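PDB 4MBO: serine-rich Repeat Adhesion Glycoprotein (Srr1) from Streptococcus agalactiae, which binds fibrinogen as a serine-rich repeat surface glycoprotein of this bacterium, and so probably acts in adhesion to the host. Local coordinates for residues A[225-239]-A[252-266]. Numbering follows the deposited sequence. Where two conformers were deposited one is given.
Sequences LLNAEVKILKTNSKN and EFEDVTSQYSYTNDG
Lys234 and Glu254 pair their backbones antiparallel, with Lys234 N on Glu254 O at 2.8 Å and the return bond from Glu254 N to Lys234 O. Val256 N to Ile232 O adds one more rung. There the second chain turns off, and a side chain takes over: Ile232 N donates to Thr257 OG1 at 2.9 Å, almost straight (179°). That hydroxyl donates in turn to Asp255 OD1, which also accepts Thr257 N in an Asx turn. The hydroxyl is thus fixed as the acceptor for Ile232. A chi1 of -52° sets Thr257 OG1 beside its own backbone N, within reach of both Ile232 N and Asp255 OD1.

At one end, Thr235 OG1 donates to Glu252 O at 2.7 Å, from above the carbonyl plane, and accepts Asn239 ND2. Thr235 CG2 meets Phe253 CE1 at 3.6 Å.

At the other end, Asn264 bridges two loops. Asn264 ND2 donates to Leu225 O (2.9 Å), while its OD1 accepts Gly266 N. Ala228 N reaches Leu225 O from the opposite face. Leu225 N donates to Gly266 O. Val230 CG2 packs on Tyr262 CZ at 3.7 Å. One water links Tyr262 OH to Val230 N, and a second links it to Ala228 O and accepts from Asn264 ND2.

Strand 283-290 pairs with the other edge of strand 229-235. The regular ladder is short; the Thr235 and Thr257 hydroxyls, the Asn264 amide, the Leu225-Gly266 backbone bond and waters carry the pairing beyond it.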
loop_
_atom_site.group_PDB
_atom_site.type_symbol
_atom_site.label_atom_id
_atom_site.label_comp_id
_atom_site.label_asym_id
_atom_site.label_seq_id
_atom_site.Cartn_x
_atom_site.Cartn_y
_atom_site.Cartn_z
ATOM N N LEU A 225 -10.046 -18.770 -3.951
ATOM C CA LEU A 225 -8.738 -18.731 -4.620
ATOM C C LEU A 225 -8.705 -19.424 -5.985
ATOM O O LEU A 225 -7.643 -19.520 -6.587
ATOM C CB LEU A 225 -7.654 -19.379 -3.708
ATOM C CG LEU A 225 -7.504 -18.800 -2.297
ATOM C CD1 LEU A 225 -6.454 -19.541 -1.469
ATOM C CD2 LEU A 225 -7.153 -17.316 -2.339
ATOM N N LEU A 226 -9.852 -19.976 -6.392
ATOM C CA LEU A 226 -9.951 -20.751 -7.642
ATOM C C LEU A 226 -9.292 -20.061 -8.830
ATOM O O LEU A 226 -8.612 -20.718 -9.622
ATOM C CB LEU A 226 -11.404 -21.049 -7.998
ATOM C CG LEU A 226 -12.054 -22.096 -7.126
ATOM C CD1 LEU A 226 -13.531 -22.155 -7.438
ATOM C CD2 LEU A 226 -11.376 -23.439 -7.351
ATOM N N ASN A 227 -9.466 -18.748 -8.936
ATOM C CA ASN A 227 -8.947 -17.997 -10.068
ATOM C C ASN A 227 -7.672 -17.215 -9.737
ATOM O O ASN A 227 -7.352 -16.237 -10.426
ATOM C CB ASN A 227 -10.027 -17.041 -10.622
ATOM C CG ASN A 227 -11.235 -17.776 -11.186
ATOM O OD1 ASN A 227 -12.367 -17.422 -10.879
ATOM N ND2 ASN A 227 -11.001 -18.827 -11.976
ATOM N N ALA A 228 -6.938 -17.639 -8.700
ATOM C CA ALA A 228 -5.728 -16.904 -8.328
ATOM C C ALA A 228 -4.680 -16.969 -9.414
ATOM O O ALA A 228 -4.443 -18.052 -9.986
ATOM C CB ALA A 228 -5.131 -17.470 -7.052
ATOM N N GLU A 229 -4.048 -15.813 -9.654
ATOM C CA GLU A 229 -2.872 -15.700 -10.523
ATOM C C GLU A 229 -1.726 -15.732 -9.537
ATOM O O GLU A 229 -1.694 -14.940 -8.592
ATOM C CB GLU A 229 -2.879 -14.397 -11.306
ATOM C CG GLU A 229 -4.143 -14.226 -12.115
ATOM C CD GLU A 229 -4.185 -12.981 -12.975
ATOM O OE1 GLU A 229 -3.516 -11.965 -12.673
ATOM O OE2 GLU A 229 -4.946 -13.026 -13.955
ATOM N N VAL A 230 -0.815 -16.681 -9.723
ATOM C CA VAL A 230 0.294 -16.899 -8.798
ATOM C C VAL A 230 1.628 -16.771 -9.505
ATOM O O VAL A 230 1.836 -17.374 -10.554
ATOM C CB VAL A 230 0.234 -18.328 -8.190
ATOM C CG1 VAL A 230 1.383 -18.566 -7.222
ATOM C CG2 VAL A 230 -1.092 -18.565 -7.488
ATOM N N LYS A 231 2.518 -15.985 -8.909
ATOM C CA LYS A 231 3.874 -15.783 -9.423
ATOM C C LYS A 231 4.796 -15.956 -8.231
ATOM O O LYS A 231 4.510 -15.480 -7.132
ATOM C CB LYS A 231 4.055 -14.373 -10.040
ATOM C CG LYS A 231 5.454 -14.097 -10.588
ATOM C CD LYS A 231 5.557 -12.831 -11.472
ATOM C CE LYS A 231 5.253 -11.558 -10.704
ATOM N NZ LYS A 231 5.466 -10.318 -11.540
ATOM N N ILE A 232 5.909 -16.668 -8.445
ATOM C CA ILE A 232 6.908 -16.922 -7.405
ATOM C C ILE A 232 8.266 -16.398 -7.867
ATOM O O ILE A 232 8.757 -16.748 -8.951
ATOM C CB ILE A 232 7.009 -18.426 -7.055
ATOM C CG1 ILE A 232 5.620 -18.995 -6.826
ATOM C CG2 ILE A 232 7.959 -18.648 -5.890
ATOM C CD1 ILE A 232 5.586 -20.474 -6.535
ATOM N N LEU A 233 8.852 -15.542 -7.044
ATOM C CA LEU A 233 10.142 -14.942 -7.305
ATOM C C LEU A 233 11.150 -15.318 -6.243
ATOM O O LEU A 233 10.791 -15.577 -5.102
ATOM C CB LEU A 233 10.027 -13.396 -7.347
ATOM C CG LEU A 233 8.962 -12.840 -8.253
ATOM C CD1 LEU A 233 8.872 -11.336 -8.084
ATOM C CD2 LEU A 233 9.205 -13.195 -9.702
ATOM N N LYS A 234 12.425 -15.401 -6.641
ATOM C CA LYS A 234 13.524 -15.713 -5.713
ATOM C C LYS A 234 14.488 -14.523 -5.664
ATOM O O LYS A 234 14.852 -13.952 -6.712
ATOM C CB LYS A 234 14.280 -16.982 -6.145
ATOM C CG LYS A 234 15.441 -17.372 -5.240
ATOM C CD LYS A 234 16.107 -18.647 -5.739
ATOM C CE LYS A 234 17.432 -18.912 -5.052
ATOM N NZ LYS A 234 18.439 -17.882 -5.403
ATOM N N THR A 235 14.914 -14.168 -4.451
ATOM C CA THR A 235 15.845 -13.050 -4.235
ATOM C C THR A 235 16.553 -13.186 -2.867
ATOM O O THR A 235 16.128 -13.961 -2.009
ATOM C CB THR A 235 15.091 -11.678 -4.278
ATOM O OG1 THR A 235 16.021 -10.603 -4.430
ATOM C CG2 THR A 235 14.252 -11.500 -3.044
ATOM N N ASN A 236 17.607 -12.398 -2.664
ATOM C CA ASN A 236 18.267 -12.307 -1.379
ATOM C C ASN A 236 17.402 -11.385 -0.516
ATOM O O ASN A 236 16.877 -10.379 -1.014
ATOM C CB ASN A 236 19.640 -11.714 -1.570
ATOM C CG ASN A 236 20.451 -11.680 -0.284
ATOM O OD1 ASN A 236 20.168 -10.924 0.621
ATOM N ND2 ASN A 236 21.524 -12.454 -0.248
ATOM N N SER A 237 17.298 -11.673 0.774
ATOM C CA SER A 237 16.458 -10.870 1.679
ATOM C C SER A 237 16.795 -9.388 1.723
ATOM O O SER A 237 15.934 -8.572 2.054
ATOM C CB SER A 237 16.510 -11.409 3.118
ATOM O OG SER A 237 17.799 -11.270 3.648
ATOM N N LYS A 238 18.043 -9.040 1.415
ATOM C CA LYS A 238 18.479 -7.640 1.460
ATOM C C LYS A 238 17.769 -6.779 0.402
ATOM O O LYS A 238 17.870 -5.544 0.428
ATOM C CB LYS A 238 19.992 -7.525 1.272
ATOM C CG LYS A 238 20.429 -7.715 -0.160
ATOM C CD LYS A 238 21.914 -7.460 -0.343
ATOM C CE LYS A 238 22.267 -7.506 -1.812
ATOM N NZ LYS A 238 21.855 -8.815 -2.377
ATOM N N ASN A 239 17.085 -7.423 -0.538
ATOM C CA ASN A 239 16.325 -6.708 -1.568
ATOM C C ASN A 239 14.843 -6.516 -1.243
ATOM O O ASN A 239 14.132 -5.857 -2.010
ATOM C CB ASN A 239 16.437 -7.453 -2.890
ATOM C CG ASN A 239 17.849 -7.522 -3.390
ATOM O OD1 ASN A 239 18.522 -6.504 -3.456
ATOM N ND2 ASN A 239 18.326 -8.727 -3.742
ATOM N N GLU A 252 17.250 -8.046 -9.459
ATOM C CA GLU A 252 17.441 -8.711 -8.185
ATOM C C GLU A 252 16.457 -9.850 -7.972
ATOM O O GLU A 252 16.647 -10.646 -7.060
ATOM C CB GLU A 252 17.312 -7.707 -7.048
ATOM C CG GLU A 252 18.196 -6.467 -7.188
ATOM C CD GLU A 252 19.677 -6.770 -7.380
ATOM O OE1 GLU A 252 20.123 -7.904 -7.064
ATOM O OE2 GLU A 252 20.410 -5.851 -7.844
ATOM N N PHE A 253 15.416 -9.920 -8.802
ATOM C CA PHE A 253 14.389 -10.975 -8.683
ATOM C C PHE A 253 14.440 -11.935 -9.855
ATOM O O PHE A 253 14.633 -11.516 -10.997
ATOM C CB PHE A 253 12.981 -10.374 -8.618
ATOM C CG PHE A 253 12.695 -9.637 -7.341
ATOM C CD1 PHE A 253 12.184 -10.303 -6.251
ATOM C CD2 PHE A 253 12.932 -8.280 -7.237
ATOM C CE1 PHE A 253 11.910 -9.650 -5.074
ATOM C CE2 PHE A 253 12.653 -7.604 -6.053
ATOM C CZ PHE A 253 12.160 -8.285 -4.973
ATOM N N GLU A 254 14.350 -13.227 -9.559
ATOM C CA GLU A 254 14.311 -14.251 -10.583
ATOM C C GLU A 254 12.969 -14.915 -10.495
ATOM O O GLU A 254 12.557 -15.314 -9.406
ATOM C CB GLU A 254 15.383 -15.311 -10.297
ATOM C CG GLU A 254 15.428 -16.376 -11.343
ATOM C CD GLU A 254 16.458 -17.454 -11.074
ATOM O OE1 GLU A 254 16.990 -17.593 -9.923
ATOM O OE2 GLU A 254 16.703 -18.204 -12.033
ATOM N N ASP A 255 12.322 -15.112 -11.629
ATOM C CA ASP A 255 11.019 -15.791 -11.638
ATOM C C ASP A 255 11.213 -17.319 -11.641
ATOM O O ASP A 255 11.765 -17.887 -12.593
ATOM C CB ASP A 255 10.218 -15.347 -12.847
ATOM C CG ASP A 255 8.774 -15.773 -12.793
ATOM O OD1 ASP A 255 8.493 -16.942 -12.468
ATOM O OD2 ASP A 255 7.927 -14.907 -13.136
ATOM N N VAL A 256 10.811 -17.944 -10.555
ATOM C CA VAL A 256 10.915 -19.417 -10.382
ATOM C C VAL A 256 9.537 -20.089 -10.329
ATOM O O VAL A 256 9.398 -21.239 -9.916
ATOM C CB VAL A 256 11.746 -19.759 -9.127
ATOM C CG1 VAL A 256 13.160 -19.214 -9.236
ATOM C CG2 VAL A 256 11.081 -19.205 -7.870
ATOM N N THR A 257 8.508 -19.406 -10.815
ATOM C CA THR A 257 7.175 -19.963 -10.837
ATOM C C THR A 257 7.126 -21.377 -11.433
ATOM O O THR A 257 6.478 -22.288 -10.863
ATOM C CB THR A 257 6.231 -19.043 -11.620
ATOM O OG1 THR A 257 6.347 -17.722 -11.114
ATOM C CG2 THR A 257 4.759 -19.520 -11.538
ATOM N N SER A 258 7.866 -21.597 -12.520
ATOM C CA SER A 258 7.801 -22.901 -13.187
ATOM C C SER A 258 8.452 -24.044 -12.410
ATOM O O SER A 258 8.214 -25.220 -12.707
ATOM C CB SER A 258 8.391 -22.845 -14.592
ATOM O OG SER A 258 9.802 -22.633 -14.542
ATOM N N GLN A 259 9.295 -23.698 -11.456
ATOM C CA GLN A 259 9.980 -24.676 -10.660
ATOM C C GLN A 259 9.153 -25.231 -9.501
ATOM O O GLN A 259 9.304 -26.416 -9.129
ATOM C CB GLN A 259 11.251 -24.036 -10.112
ATOM C CG GLN A 259 12.104 -24.943 -9.257
ATOM C CD GLN A 259 13.338 -24.232 -8.732
ATOM O OE1 GLN A 259 13.543 -23.041 -8.978
ATOM N NE2 GLN A 259 14.166 -24.961 -8.004
ATOM N N TYR A 260 8.273 -24.406 -8.964
ATOM C CA TYR A 260 7.518 -24.765 -7.762
ATOM C C TYR A 260 6.043 -24.810 -8.023
ATOM O O TYR A 260 5.323 -23.846 -7.751
ATOM C CB TYR A 260 7.827 -23.783 -6.637
ATOM C CG TYR A 260 9.272 -23.782 -6.265
ATOM C CD1 TYR A 260 9.783 -24.790 -5.470
ATOM C CD2 TYR A 260 10.131 -22.786 -6.697
ATOM C CE1 TYR A 260 11.118 -24.830 -5.149
ATOM C CE2 TYR A 260 11.454 -22.810 -6.370
ATOM C CZ TYR A 260 11.939 -23.808 -5.580
ATOM O OH TYR A 260 13.267 -23.846 -5.288
ATOM N N SER A 261 5.605 -25.933 -8.543
ATOM C CA SER A 261 4.198 -26.142 -8.783
ATOM C C SER A 261 3.419 -26.100 -7.459
ATOM O O SER A 261 3.977 -26.298 -6.368
ATOM C CB SER A 261 3.974 -27.460 -9.498
ATOM O OG SER A 261 4.386 -28.588 -8.733
ATOM N N TYR A 262 2.130 -25.854 -7.571
ATOM C CA TYR A 262 1.315 -25.763 -6.395
ATOM C C TYR A 262 -0.013 -26.429 -6.621
ATOM O O TYR A 262 -0.444 -26.630 -7.769
ATOM C CB TYR A 262 1.128 -24.296 -6.001
ATOM C CG TYR A 262 0.352 -23.447 -7.009
ATOM C CD1 TYR A 262 -1.038 -23.392 -6.993
ATOM C CD2 TYR A 262 1.016 -22.704 -8.001
ATOM C CE1 TYR A 262 -1.760 -22.650 -7.943
ATOM C CE2 TYR A 262 0.307 -21.950 -8.942
ATOM C CZ TYR A 262 -1.075 -21.926 -8.915
ATOM O OH TYR A 262 -1.836 -21.193 -9.795
ATOM N N THR A 263 -0.656 -26.806 -5.522
ATOM C CA THR A 263 -2.017 -27.326 -5.572
ATOM C C THR A 263 -2.947 -26.209 -5.107
ATOM O O THR A 263 -2.543 -25.295 -4.365
ATOM C CB THR A 263 -2.228 -28.580 -4.704
ATOM O OG1 THR A 263 -1.903 -28.299 -3.360
ATOM C CG2 THR A 263 -1.371 -29.698 -5.187
ATOM N N ASN A 264 -4.186 -26.263 -5.573
ATOM C CA ASN A 264 -5.156 -25.204 -5.229
ATOM C C ASN A 264 -6.531 -25.836 -5.273
ATOM O O ASN A 264 -7.028 -26.198 -6.362
ATOM C CB ASN A 264 -5.039 -24.062 -6.238
ATOM C CG ASN A 264 -6.001 -22.932 -5.985
ATOM O OD1 ASN A 264 -6.829 -22.991 -5.089
ATOM N ND2 ASN A 264 -5.890 -21.871 -6.808
ATOM N N ASP A 265 -7.142 -26.006 -4.108
ATOM C CA ASP A 265 -8.493 -26.570 -4.046
ATOM C C ASP A 265 -9.575 -25.506 -3.949
ATOM O O ASP A 265 -10.737 -25.823 -3.664
ATOM C CB ASP A 265 -8.627 -27.585 -2.888
ATOM C CG ASP A 265 -8.573 -26.934 -1.498
ATOM O OD1 ASP A 265 -8.463 -25.700 -1.390
ATOM O OD2 ASP A 265 -8.670 -27.699 -0.491
ATOM N N GLY A 266 -9.186 -24.260 -4.188
ATOM C CA GLY A 266 -10.086 -23.123 -4.105
ATOM C C GLY A 266 -10.099 -22.435 -2.769
ATOM O O GLY A 266 -10.543 -21.274 -2.668
HETATM O O HOH W 1 -1.423 -18.984 -11.368
HETATM O O HOH W 2 -4.430 -20.943 -9.270
HETATM O O HOH W 3 17.464 -13.686 -7.533
HETATM O O HOH W 4 18.238 -16.212 -8.128
HETATM O O HOH W 5 19.058 -11.425 -5.271
HETATM O O HOH W 6 20.891 -9.487 -4.909
#